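Local coordinates for nucleotidyl transferase (Methanothermobacter thermautotrophicus, PDB 6PLJ), which probably transfers nucleotidyl groups, as a MobA-like nucleotidyltransferase linked to pseudomurein cell wall synthesis in a methanogenic archaeon, at residues A[51-56]-A[60-65]. Sequence-based numbering, arbitrary orientation.
Sequences HKLLLP and VTVIEA
Val62 and Ile63, the first two residues of helix 62-72, turn their backbone N-H groups to carbonyls of 51-56, an irregular segment with a 3-10 turn at 52-54. Ile63 N gives a fairly straight bond to Leu53 O (3.0 Å), in the carbonyl plane and on a lone pair. Val62 N reaches Leu55 O at 2.9 Å, approaching almost end-on to the carbonyl (168° at the oxygen), though the hydrogen bond itself is bent, 141° at the hydrogen. These amides belong to the helix's first turn, so the loop carbonyls supply acceptors that the helix itself cannot. Leu55 O also receives a CA-H...O contact from Thr61, and Pro56 CA returns one to Val60 O where Pro56 and Thr61 pair as a non-hydrogen-bonded antiparallel bridge.

Thr61 is the N-cap, and with Glu64 it closes a capping box. With chi1 at 56°, OG1 lies between the backbone N and carbonyl carbon, where it accepts from Glu64 N (3.2 Å) and donates to the anti lone pair of Glu64 OE2 (2.7 Å); the methyl CG2 goes instead to Leu54 O. A valine here would probably leave Glu64 N without its capping acceptor and Glu64 OE2 without its hydroxyl donor.

Apolar packing fills in around the bonds. Leu53 CB meets Ile63 CB (4.0 Å), while its CD2 comes to Val62 CG1, the two side chains crossing at about a right angle. The other branch, Val62 CG2, rests on Leu55 CB (4.1 Å) and sits close over Lys52 O.

The contact thus folds the 3-10 turn back onto a helix start through the short beta hairpin of strands 56-57 and 60-61. Leu53 and Ile63 continue onto Ala31 of strand 25-31, an interior strand of the main sheet, Leu55 packs against helix 36-44, Thr61 and Ile63 touch Ala92 of helix 86-92, and Lys52 NZ leaves to form a salt bridge with Asp132.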
loop_
_atom_site.group_PDB
_atom_site.type_symbol
_atom_site.label_atom_id
_atom_site.label_comp_id
_atom_site.label_asym_id
_atom_site.label_seq_id
_atom_site.Cartn_x
_atom_site.Cartn_y
_atom_site.Cartn_z
ATOM N N HIS A 51 -17.169 -0.098 3.791
ATOM C CA HIS A 51 -15.974 -0.240 2.973
ATOM C C HIS A 51 -14.742 -0.296 3.876
ATOM O O HIS A 51 -14.619 0.487 4.819
ATOM C CB HIS A 51 -15.880 0.931 2.006
ATOM C CG HIS A 51 -14.716 0.862 1.067
ATOM N ND1 HIS A 51 -14.409 -0.261 0.335
ATOM C CD2 HIS A 51 -13.832 1.812 0.683
ATOM C CE1 HIS A 51 -13.354 -0.015 -0.425
ATOM N NE2 HIS A 51 -12.996 1.238 -0.238
ATOM N N LYS A 52 -13.835 -1.206 3.547
ATOM C CA LYS A 52 -12.678 -1.524 4.399
ATOM C C LYS A 52 -11.888 -0.309 4.838
ATOM O O LYS A 52 -11.406 -0.258 5.961
ATOM C CB LYS A 52 -11.759 -2.520 3.706
ATOM C CG LYS A 52 -11.142 -2.070 2.389
ATOM C CD LYS A 52 -10.488 -3.216 1.633
ATOM C CE LYS A 52 -10.118 -2.766 0.229
ATOM N NZ LYS A 52 -9.214 -3.658 -0.543
ATOM N N LEU A 53 -11.747 0.661 3.945
ATOM C CA LEU A 53 -10.916 1.822 4.237
ATOM C C LEU A 53 -11.531 2.741 5.270
ATOM O O LEU A 53 -10.817 3.560 5.869
ATOM C CB LEU A 53 -10.636 2.607 2.957
ATOM C CG LEU A 53 -9.844 1.859 1.897
ATOM C CD1 LEU A 53 -9.492 2.835 0.795
ATOM C CD2 LEU A 53 -8.584 1.213 2.464
ATOM N N LEU A 54 -12.838 2.608 5.488
ATOM C CA LEU A 54 -13.576 3.477 6.393
ATOM C C LEU A 54 -13.887 2.828 7.736
ATOM O O LEU A 54 -14.523 3.455 8.596
ATOM C CB LEU A 54 -14.872 3.910 5.711
ATOM C CG LEU A 54 -14.717 4.546 4.332
ATOM C CD1 LEU A 54 -16.079 4.736 3.665
ATOM C CD2 LEU A 54 -13.948 5.841 4.429
ATOM N N LEU A 55 -13.442 1.591 7.934
ATOM C CA LEU A 55 -13.609 0.931 9.216
ATOM C C LEU A 55 -12.775 1.612 10.285
ATOM O O LEU A 55 -11.710 2.155 10.000
ATOM C CB LEU A 55 -13.231 -0.549 9.120
ATOM C CG LEU A 55 -14.267 -1.446 8.445
ATOM C CD1 LEU A 55 -13.616 -2.774 8.126
ATOM C CD2 LEU A 55 -15.486 -1.624 9.327
ATOM N N PRO A 56 -13.260 1.597 11.534
ATOM C CA PRO A 56 -12.563 2.323 12.576
ATOM C C PRO A 56 -11.323 1.600 13.029
ATOM O O PRO A 56 -11.325 0.372 13.187
ATOM C CB PRO A 56 -13.570 2.354 13.722
ATOM C CG PRO A 56 -14.402 1.160 13.508
ATOM C CD PRO A 56 -14.529 1.028 12.021
ATOM N N VAL A 60 -9.460 6.547 14.370
ATOM C CA VAL A 60 -9.608 7.127 13.032
ATOM C C VAL A 60 -10.157 6.015 12.134
ATOM O O VAL A 60 -10.893 5.154 12.615
ATOM C CB VAL A 60 -8.282 7.758 12.533
ATOM C CG1 VAL A 60 -7.929 8.977 13.382
ATOM C CG2 VAL A 60 -7.139 6.752 12.530
ATOM N N THR A 61 -9.868 6.065 10.835
ATOM C CA THR A 61 -10.230 5.004 9.905
ATOM C C THR A 61 -8.984 4.243 9.460
ATOM O O THR A 61 -7.846 4.696 9.627
ATOM C CB THR A 61 -10.853 5.609 8.648
ATOM O OG1 THR A 61 -9.935 6.557 8.103
ATOM C CG2 THR A 61 -12.175 6.307 8.950
ATOM N N VAL A 62 -9.215 3.086 8.855
ATOM C CA VAL A 62 -8.148 2.296 8.264
ATOM C C VAL A 62 -7.278 3.165 7.364
ATOM O O VAL A 62 -6.063 3.118 7.455
ATOM C CB VAL A 62 -8.750 1.090 7.486
ATOM C CG1 VAL A 62 -7.762 0.457 6.502
ATOM C CG2 VAL A 62 -9.234 0.038 8.473
ATOM N N ILE A 63 -7.900 3.920 6.455
ATOM C CA ILE A 63 -7.098 4.693 5.506
ATOM C C ILE A 63 -6.274 5.774 6.204
ATOM O O ILE A 63 -5.110 5.983 5.859
ATOM C CB ILE A 63 -7.929 5.259 4.327
ATOM C CG1 ILE A 63 -7.007 5.901 3.278
ATOM C CG2 ILE A 63 -8.993 6.261 4.776
ATOM C CD1 ILE A 63 -5.986 4.953 2.681
ATOM N N GLU A 64 -6.848 6.418 7.213
ATOM C CA GLU A 64 -6.089 7.402 7.983
ATOM C C GLU A 64 -4.914 6.729 8.689
ATOM O O GLU A 64 -3.828 7.311 8.771
ATOM C CB GLU A 64 -6.975 8.113 9.010
ATOM C CG GLU A 64 -7.925 9.127 8.403
ATOM C CD GLU A 64 -9.011 9.560 9.372
ATOM O OE1 GLU A 64 -8.811 10.581 10.078
ATOM O OE2 GLU A 64 -10.065 8.891 9.407
ATOM N N ALA A 65 -5.123 5.525 9.213
ATOM C CA ALA A 65 -4.034 4.789 9.852
ATOM C C ALA A 65 -2.888 4.504 8.890
ATOM O O ALA A 65 -1.718 4.696 9.219
ATOM C CB ALA A 65 -4.547 3.510 10.470
#